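Local structure of bifunctional autolysin (Staphylococcus aureus subsp. aureus Mu50, 6FXO) at residues N43-K46 and H47-T51; D50-R53 and L54-P58; L115-N119 and G120-L124; K222-K225 and G226-K230. The protein probably cuts the glycan strands of staphylococcal peptidoglycan, acting as an N-acetylglucosaminidase of glycoside hydrolase family 73 within a bifunctional autolysin. One frame throughout, in Å; residues are numbered along the deposited sequence.

Interaction 1 of 4, residues N43-K46 and H47-T51; sequences NDVK and HAMDT
The last turns of helix 42-49 bring Val45 and Met49 together, one turn apart, just before the chain turns at Asp50 into helix 51-56. The two side chains lie alongside each other and point the same way, with Val45 CG1 3.4 Å from Met49 SD. Val45 turns CG1 anti to its own nitrogen (chi1 -178°), which sets that methyl beside the carbonyl carbon and on the side of the sulfur; the methionine then bends at chi3 (53°) beyond the sulfur. The backbone beneath them is loosely bonded. His47 N donates to Asn43 O at 3.1 Å, coming in well tilted from the carbonyl plane, whereas the bond from Met49 N to Val45 O, also 3.1 Å, is weak. Between these two donors the methyl CB of Ala48 sits 3.4 Å from Asp44 O. Asp50 follows in the turn: its CB approaches Lys46 O to 3.2 Å, its backbone forms the centre of an inverse gamma turn, and its carboxylate already serves the next helix as N-cap. The carboxylate of Asp44 is engaged by Arg32 in a salt bridge. Val45 and Met49 pack on Gln21 of helix 14-22 and on Trp200 of helix 195-200, while Met49 O accepts from Tyr196 OH, so the helix packs on both.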
# COMPACT_ATOMS: atom_id res chain seq x y z
N ASN A 43 12.40 14.65 -17.96
CA ASN A 43 11.42 15.48 -17.28
C ASN A 43 10.26 14.70 -16.62
O ASN A 43 9.74 15.11 -15.59
CB ASN A 43 10.90 16.57 -18.23
CG ASN A 43 11.71 17.85 -18.17
OD1 ASN A 43 12.82 17.90 -18.71
ND2 ASN A 43 11.23 18.94 -17.56
N ASP A 44 9.90 13.57 -17.22
CA ASP A 44 8.83 12.69 -16.77
C ASP A 44 9.12 12.05 -15.41
O ASP A 44 8.21 11.85 -14.61
CB ASP A 44 8.65 11.60 -17.84
CG ASP A 44 7.62 11.91 -18.90
OD1 ASP A 44 7.75 12.97 -19.57
OD2 ASP A 44 6.74 11.06 -19.14
N VAL A 45 10.39 11.76 -15.17
CA VAL A 45 10.86 11.15 -13.93
C VAL A 45 11.16 12.20 -12.87
O VAL A 45 10.86 11.99 -11.71
CB VAL A 45 12.12 10.30 -14.25
CG1 VAL A 45 12.64 9.60 -13.00
CG2 VAL A 45 11.80 9.28 -15.34
N LYS A 46 11.74 13.33 -13.29
CA LYS A 46 12.10 14.46 -12.45
C LYS A 46 10.85 15.10 -11.82
O LYS A 46 10.91 15.63 -10.72
CB LYS A 46 12.96 15.44 -13.30
CG LYS A 46 12.88 16.96 -13.08
CD LYS A 46 13.59 17.68 -14.28
CE LYS A 46 13.70 19.19 -14.22
NZ LYS A 46 14.26 19.80 -15.48
N HIS A 47 9.71 15.01 -12.53
CA HIS A 47 8.41 15.58 -12.08
C HIS A 47 7.62 14.65 -11.17
O HIS A 47 6.96 15.07 -10.24
CB HIS A 47 7.57 15.99 -13.31
CG HIS A 47 6.20 16.52 -13.02
ND1 HIS A 47 5.07 15.78 -13.30
CD2 HIS A 47 5.78 17.76 -12.67
CE1 HIS A 47 4.00 16.56 -13.13
NE2 HIS A 47 4.40 17.76 -12.75
N ALA A 48 7.67 13.39 -11.48
CA ALA A 48 6.99 12.36 -10.75
C ALA A 48 7.70 12.06 -9.41
O ALA A 48 7.08 11.54 -8.48
CB ALA A 48 6.93 11.12 -11.59
N MET A 49 8.98 12.45 -9.34
CA MET A 49 9.89 12.26 -8.19
C MET A 49 10.08 13.48 -7.28
O MET A 49 10.50 13.38 -6.11
CB MET A 49 11.28 11.91 -8.73
CG MET A 49 11.50 10.48 -9.00
SD MET A 49 13.15 10.26 -9.73
CE MET A 49 14.12 11.04 -8.59
N ASP A 50 9.77 14.61 -7.82
CA ASP A 50 9.90 15.87 -7.13
C ASP A 50 9.07 15.95 -5.92
O ASP A 50 7.99 16.48 -5.95
CB ASP A 50 9.63 17.01 -8.13
CG ASP A 50 9.80 18.40 -7.55
OD1 ASP A 50 10.93 18.75 -7.16
OD2 ASP A 50 8.81 19.16 -7.55
N THR A 51 9.60 15.45 -4.82
CA THR A 51 8.79 15.49 -3.59
C THR A 51 8.34 16.89 -3.23
O THR A 51 7.36 17.03 -2.51
CB THR A 51 9.55 15.03 -2.36
OG1 THR A 51 10.50 16.03 -2.05
CG2 THR A 51 10.22 13.71 -2.54

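Interaction 2 of 4, residues D50-R53 and L54-P58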
# COMPACT_ATOMS: atom_id res chain seq x y z
N ASP A 50 9.77 14.61 -7.82
CA ASP A 50 9.90 15.87 -7.13
C ASP A 50 9.07 15.95 -5.92
O ASP A 50 7.99 16.48 -5.95
CB ASP A 50 9.63 17.01 -8.13
CG ASP A 50 9.80 18.40 -7.55
OD1 ASP A 50 10.93 18.75 -7.16
OD2 ASP A 50 8.81 19.16 -7.55
N THR A 51 9.60 15.45 -4.82
CA THR A 51 8.79 15.49 -3.59
C THR A 51 8.34 16.89 -3.23
O THR A 51 7.36 17.03 -2.51
CB THR A 51 9.55 15.03 -2.36
OG1 THR A 51 10.50 16.03 -2.05
CG2 THR A 51 10.22 13.71 -2.54
N LYS A 52 9.06 17.93 -3.65
CA LYS A 52 8.58 19.23 -3.28
C LYS A 52 7.22 19.46 -3.88
O LYS A 52 6.39 20.13 -3.28
CB LYS A 52 9.54 20.38 -3.67
CG LYS A 52 9.51 21.67 -2.77
CD LYS A 52 8.40 21.88 -1.65
CE LYS A 52 8.58 23.19 -0.85
NZ LYS A 52 7.64 23.39 0.34
N ARG A 53 6.97 18.88 -5.06
CA ARG A 53 5.67 19.07 -5.65
C ARG A 53 4.66 18.12 -5.01
O ARG A 53 3.56 18.57 -4.70
CB ARG A 53 5.70 18.84 -7.17
CG ARG A 53 4.33 18.54 -7.74
CD ARG A 53 4.39 17.83 -9.07
NE ARG A 53 3.12 17.16 -9.37
CZ ARG A 53 3.04 15.91 -9.83
NH1 ARG A 53 4.15 15.21 -10.06
NH2 ARG A 53 1.85 15.37 -10.07
N LEU A 54 5.03 16.82 -4.80
CA LEU A 54 4.11 15.92 -4.20
C LEU A 54 3.72 16.33 -2.78
O LEU A 54 2.57 16.13 -2.45
CB LEU A 54 4.72 14.51 -4.27
CG LEU A 54 5.41 14.19 -5.60
CD1 LEU A 54 6.24 12.93 -5.47
CD2 LEU A 54 4.37 14.06 -6.72
N ALA A 55 4.64 16.94 -1.96
CA ALA A 55 4.19 17.32 -0.59
C ALA A 55 3.07 18.40 -0.52
O ALA A 55 2.27 18.38 0.40
CB ALA A 55 5.38 17.78 0.25
N GLN A 56 3.03 19.29 -1.47
CA GLN A 56 2.03 20.36 -1.53
C GLN A 56 0.62 19.97 -1.90
O GLN A 56 -0.31 20.68 -1.60
CB GLN A 56 2.53 21.55 -2.35
CG GLN A 56 3.93 21.99 -1.93
CD GLN A 56 4.15 23.45 -2.20
OE1 GLN A 56 4.34 24.27 -1.29
NE2 GLN A 56 4.05 23.82 -3.46
N ASP A 57 0.48 18.85 -2.58
CA ASP A 57 -0.79 18.33 -3.00
C ASP A 57 -1.40 17.43 -1.91
O ASP A 57 -0.76 16.47 -1.46
CB ASP A 57 -0.63 17.51 -4.28
CG ASP A 57 -1.94 17.20 -4.93
OD1 ASP A 57 -2.58 16.22 -4.52
OD2 ASP A 57 -2.34 17.95 -5.85
N PRO A 58 -2.62 17.74 -1.48
CA PRO A 58 -3.31 16.94 -0.44
C PRO A 58 -3.49 15.42 -0.76
O PRO A 58 -3.55 14.65 0.19
CB PRO A 58 -4.72 17.56 -0.36
CG PRO A 58 -4.62 18.91 -1.08
CD PRO A 58 -3.57 18.67 -2.16
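Helix 51-56 is a single short run in which Leu54 N donates to Asp50 O at 3.2 Å and Ala55 N to Thr51 O at 2.8 Å, both nearly straight, followed by a weak bond from Gln56 N to Arg53 O. Asp50 is the N-cap. Its backbone oxygen takes two N-H groups, those of Leu54 and Arg53, the first lying in the carbonyl plane; its carboxylate adds a weak capping bond, OD2 to Arg53 N, at 3.1 Å. Among the side chains, Arg53 and Leu54 make the closest meeting. The arginine runs extended from CG to NE, and one face of its guanidinium receives the methyl CD2 of Leu54, which stands 3.5 Å from NH1 and is offset toward the rim of the flat group. Leucine reaches it with CG anti to its carbonyl carbon (chi1 -42°), a setting that also lays CG 3.5 Å from Asp50 O. The rotation of the guanidinium is further fixed by NH1 donating to His47 O of the preceding helix. Lys52, poorly ordered, passes across Gln56, and NZ stays 3.8 Å from OE1; Gln56 CG rests closer, 3.4 Å from Lys52 O. Asp57 OD1 accepts from Ala59 N and Leu60 N in the turn that follows. Thr51 and Ala55 lean on Ile240 of strand 237-242, with Thr51 OG1 bonded to Pro241 O, and Leu54 touches Tyr196 of helix 195-200.

Interaction 3 of 4, residues L115-N119 and G120-L124; sequences LETGN and GTSQL
With chi1 at 74°, Thr117 holds OG1 between its own nitrogen and carbonyl carbon, over the turn that follows, where it accepts from Gly120 N at 2.8 Å. Thr121 adopts nearly the same torsion and points OG1 back at Gly118 O, to which it donates at 3.1 Å. Together they brace the tight loop that links helix 106-116 to helix 123-126 in this lysozyme-clan domain. Three successive residues, Gly118, Asn119 and Gly120, take positive phi values, which lets the chain reverse within a few residues; positive phi by itself favours glycine, as at the first and third of these. Thr117 OG1 also bonds to Ala113 O in the last turn of the first helix, so one hydroxyl joins helix end and loop. Gly118 O is gripped a second time, weakly, by Thr121 N. Glu116, the last helical residue, sends OE2 to Tyr152 OH. Ser122 is the N-cap of the second helix, its OG bonded to Ala125 N, and its CB packs 3.3 Å from Thr117 CA. The turn is closed by Ser122 N, which donates to Thr117 O at 2.9 Å from above the carbonyl plane, 47° out of it.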
# COMPACT_ATOMS: atom_id res chain seq x y z
N LEU A 115 -8.71 -5.23 -2.28
CA LEU A 115 -8.22 -5.53 -3.60
C LEU A 115 -8.24 -7.02 -3.84
O LEU A 115 -8.73 -7.49 -4.86
CB LEU A 115 -6.77 -5.01 -3.63
CG LEU A 115 -6.11 -4.70 -4.96
CD1 LEU A 115 -4.80 -3.99 -4.68
CD2 LEU A 115 -5.83 -5.97 -5.74
N GLU A 116 -7.71 -7.78 -2.87
CA GLU A 116 -7.69 -9.23 -3.01
C GLU A 116 -9.03 -9.96 -3.04
O GLU A 116 -9.13 -11.03 -3.65
CB GLU A 116 -6.73 -9.87 -1.96
CG GLU A 116 -5.35 -9.25 -1.78
CD GLU A 116 -4.29 -9.72 -2.80
OE1 GLU A 116 -3.68 -8.86 -3.46
OE2 GLU A 116 -4.17 -10.94 -2.99
N THR A 117 -10.03 -9.38 -2.36
CA THR A 117 -11.39 -9.89 -2.25
C THR A 117 -12.43 -9.10 -3.05
O THR A 117 -13.64 -9.35 -2.87
CB THR A 117 -11.83 -9.82 -0.78
OG1 THR A 117 -12.10 -8.45 -0.46
CG2 THR A 117 -10.78 -10.35 0.14
N GLY A 118 -11.99 -8.13 -3.88
CA GLY A 118 -12.99 -7.38 -4.64
C GLY A 118 -14.03 -6.76 -3.72
O GLY A 118 -15.23 -6.88 -3.97
N ASN A 119 -13.57 -6.08 -2.64
CA ASN A 119 -14.49 -5.45 -1.68
C ASN A 119 -15.40 -6.47 -1.02
O ASN A 119 -16.59 -6.28 -0.89
CB ASN A 119 -15.34 -4.33 -2.29
CG ASN A 119 -14.66 -3.41 -3.26
OD1 ASN A 119 -13.88 -2.55 -2.85
ND2 ASN A 119 -14.97 -3.48 -4.54
N GLY A 120 -14.79 -7.57 -0.65
CA GLY A 120 -15.46 -8.68 0.01
C GLY A 120 -16.21 -9.71 -0.81
O GLY A 120 -16.84 -10.60 -0.23
N THR A 121 -16.18 -9.61 -2.16
CA THR A 121 -16.89 -10.58 -3.01
C THR A 121 -16.16 -11.80 -3.59
O THR A 121 -16.82 -12.63 -4.22
CB THR A 121 -17.70 -9.82 -4.07
OG1 THR A 121 -16.81 -9.30 -5.05
CG2 THR A 121 -18.52 -8.69 -3.47
N SER A 122 -14.84 -11.90 -3.38
CA SER A 122 -14.00 -13.00 -3.87
C SER A 122 -14.40 -14.35 -3.34
O SER A 122 -14.81 -14.44 -2.19
CB SER A 122 -12.53 -12.76 -3.53
OG SER A 122 -12.00 -13.56 -2.46
N GLN A 123 -14.30 -15.40 -4.17
CA GLN A 123 -14.66 -16.72 -3.71
C GLN A 123 -13.74 -17.15 -2.57
O GLN A 123 -14.17 -17.82 -1.63
CB GLN A 123 -14.64 -17.72 -4.91
CG GLN A 123 -15.01 -19.20 -4.65
CD GLN A 123 -16.45 -19.49 -4.24
OE1 GLN A 123 -17.34 -19.71 -5.05
NE2 GLN A 123 -16.64 -19.48 -2.93
N LEU A 124 -12.47 -16.72 -2.63
CA LEU A 124 -11.49 -17.05 -1.60
C LEU A 124 -11.86 -16.47 -0.23
O LEU A 124 -11.55 -17.06 0.79
CB LEU A 124 -10.14 -16.47 -2.04
CG LEU A 124 -8.92 -17.39 -1.93
CD1 LEU A 124 -9.07 -18.60 -2.80
CD2 LEU A 124 -7.68 -16.61 -2.35

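Interaction 4 of 4, residues K222-K225 and G226-K230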
# COMPACT_ATOMS: atom_id res chain seq x y z
N LYS A 222 -3.35 8.26 -4.39
CA LYS A 222 -4.74 8.67 -4.67
C LYS A 222 -5.74 7.72 -4.03
O LYS A 222 -6.70 8.15 -3.35
CB LYS A 222 -5.05 8.79 -6.22
CG LYS A 222 -4.61 10.13 -6.90
CD LYS A 222 -4.41 10.08 -8.48
CE LYS A 222 -3.94 11.39 -9.16
NZ LYS A 222 -3.74 11.34 -10.68
N ILE A 223 -5.53 6.43 -4.22
CA ILE A 223 -6.43 5.47 -3.66
C ILE A 223 -6.41 5.45 -2.14
O ILE A 223 -7.44 5.11 -1.53
CB ILE A 223 -5.96 4.10 -4.17
CG1 ILE A 223 -5.97 3.98 -5.70
CG2 ILE A 223 -6.72 2.98 -3.56
CD1 ILE A 223 -5.17 2.65 -6.00
N ILE A 224 -5.30 5.76 -1.52
CA ILE A 224 -5.19 5.74 -0.06
C ILE A 224 -5.87 6.89 0.55
O ILE A 224 -6.55 6.75 1.55
CB ILE A 224 -3.71 5.67 0.46
CG1 ILE A 224 -3.09 4.29 0.27
CG2 ILE A 224 -3.60 6.14 1.93
CD1 ILE A 224 -1.60 4.45 0.35
N LYS A 225 -5.65 8.02 -0.04
CA LYS A 225 -6.29 9.16 0.49
C LYS A 225 -7.77 8.97 0.26
O LYS A 225 -8.54 9.44 1.07
CB LYS A 225 -5.82 10.43 -0.22
CG LYS A 225 -6.42 11.73 0.32
CD LYS A 225 -7.31 12.41 -0.72
CE LYS A 225 -7.73 13.82 -0.36
NZ LYS A 225 -8.41 14.51 -1.50
N GLY A 226 -8.17 8.19 -0.77
CA GLY A 226 -9.61 8.02 -0.99
C GLY A 226 -10.20 7.22 0.14
O GLY A 226 -11.30 7.53 0.63
N TYR A 227 -9.49 6.23 0.60
CA TYR A 227 -10.03 5.47 1.67
C TYR A 227 -10.04 6.33 2.94
O TYR A 227 -10.96 6.20 3.70
CB TYR A 227 -9.18 4.19 2.00
CG TYR A 227 -9.19 3.13 0.96
CD1 TYR A 227 -10.28 2.28 0.80
CD2 TYR A 227 -8.15 3.00 0.05
CE1 TYR A 227 -10.34 1.35 -0.23
CE2 TYR A 227 -8.18 2.07 -0.96
CZ TYR A 227 -9.28 1.24 -1.10
OH TYR A 227 -9.31 0.30 -2.09
N TYR A 228 -9.03 7.20 3.16
CA TYR A 228 -8.99 8.02 4.34
C TYR A 228 -10.19 8.91 4.42
O TYR A 228 -10.69 9.09 5.51
CB TYR A 228 -7.73 8.94 4.42
CG TYR A 228 -6.64 8.34 5.26
CD1 TYR A 228 -5.62 7.56 4.68
CD2 TYR A 228 -6.63 8.53 6.65
CE1 TYR A 228 -4.62 6.98 5.48
CE2 TYR A 228 -5.65 7.94 7.45
CZ TYR A 228 -4.66 7.17 6.87
OH TYR A 228 -3.70 6.63 7.70
N ASP A 229 -10.61 9.49 3.32
CA ASP A 229 -11.77 10.36 3.31
C ASP A 229 -13.07 9.61 3.55
O ASP A 229 -13.97 10.17 4.13
CB ASP A 229 -11.88 11.17 2.01
CG ASP A 229 -10.69 12.06 1.72
OD1 ASP A 229 -10.16 12.66 2.67
OD2 ASP A 229 -10.36 12.24 0.53
N LYS A 230 -13.15 8.37 3.08
CA LYS A 230 -14.37 7.59 3.25
C LYS A 230 -14.48 7.20 4.64
O LYS A 230 -15.56 7.23 5.20
CB LYS A 230 -14.39 6.34 2.35
CG LYS A 230 -15.20 6.56 1.07
CD LYS A 230 -16.03 5.37 0.61
CE LYS A 230 -16.73 5.55 -0.72
NZ LYS A 230 -17.48 4.33 -1.14
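The Lys225 side chain starts from helix 216-231 with CB beside Gly226 N, 3.3 Å off as the backbone dictates, and then bends at chi2 (-115°) to lay its chain across Asp229. CG stands 4.0 Å from Asp229 OD2, CD comes to 3.3 Å and CE to 3.2 Å, so the same carboxylate oxygen is skirted by the methylenes before NZ reaches it at 3.6 Å. That last distance makes a long salt bridge, and much of the meeting is the aliphatic part of the lysine running past the acid. The pair is an i to i+4 bridge on a regular alpha-helix: Asp229 N donates to Lys225 O at 3.1 Å, and Tyr228 N to Ile224 O at 3.0 Å. Ile224 and Tyr228 lie alongside each other, and the methyl CG2 of the isoleucine meets the tyrosine ring at its edge, in the ring plane, 3.7 Å from CD1. At the far end of the ring Tyr228 OH is bonded to Asn105 ND2 and Gln71 OE1, and the ring meets that of Tyr62 at about 45°. Ile224 and Tyr228 both pack on Val107 of helix 106-116, while Tyr227 leans on Ser111 and Leu114 of the same helix.

How the interactions relate
From the N terminus, interaction 1 comes first, in helix 42-49 and the turn after it, and interaction 2 begins where it finishes: they share Asp50 and Thr51, and Ala48 O packs against Leu54 CD1 across the turn. All four contacts are local, following one another along the chain without crossing. Interaction 3 closes the loop between helices 106-116 and 123-126, on the far side of the chain's centre from interactions 1 and 2. Interaction 4, in helix 216-231, lies between these ends: Lys225 CG touches Pro58 O of interaction 2, and nearest atoms of interaction 3 are about 5 Å away. Helix 106-116 joins interactions 3 and 4.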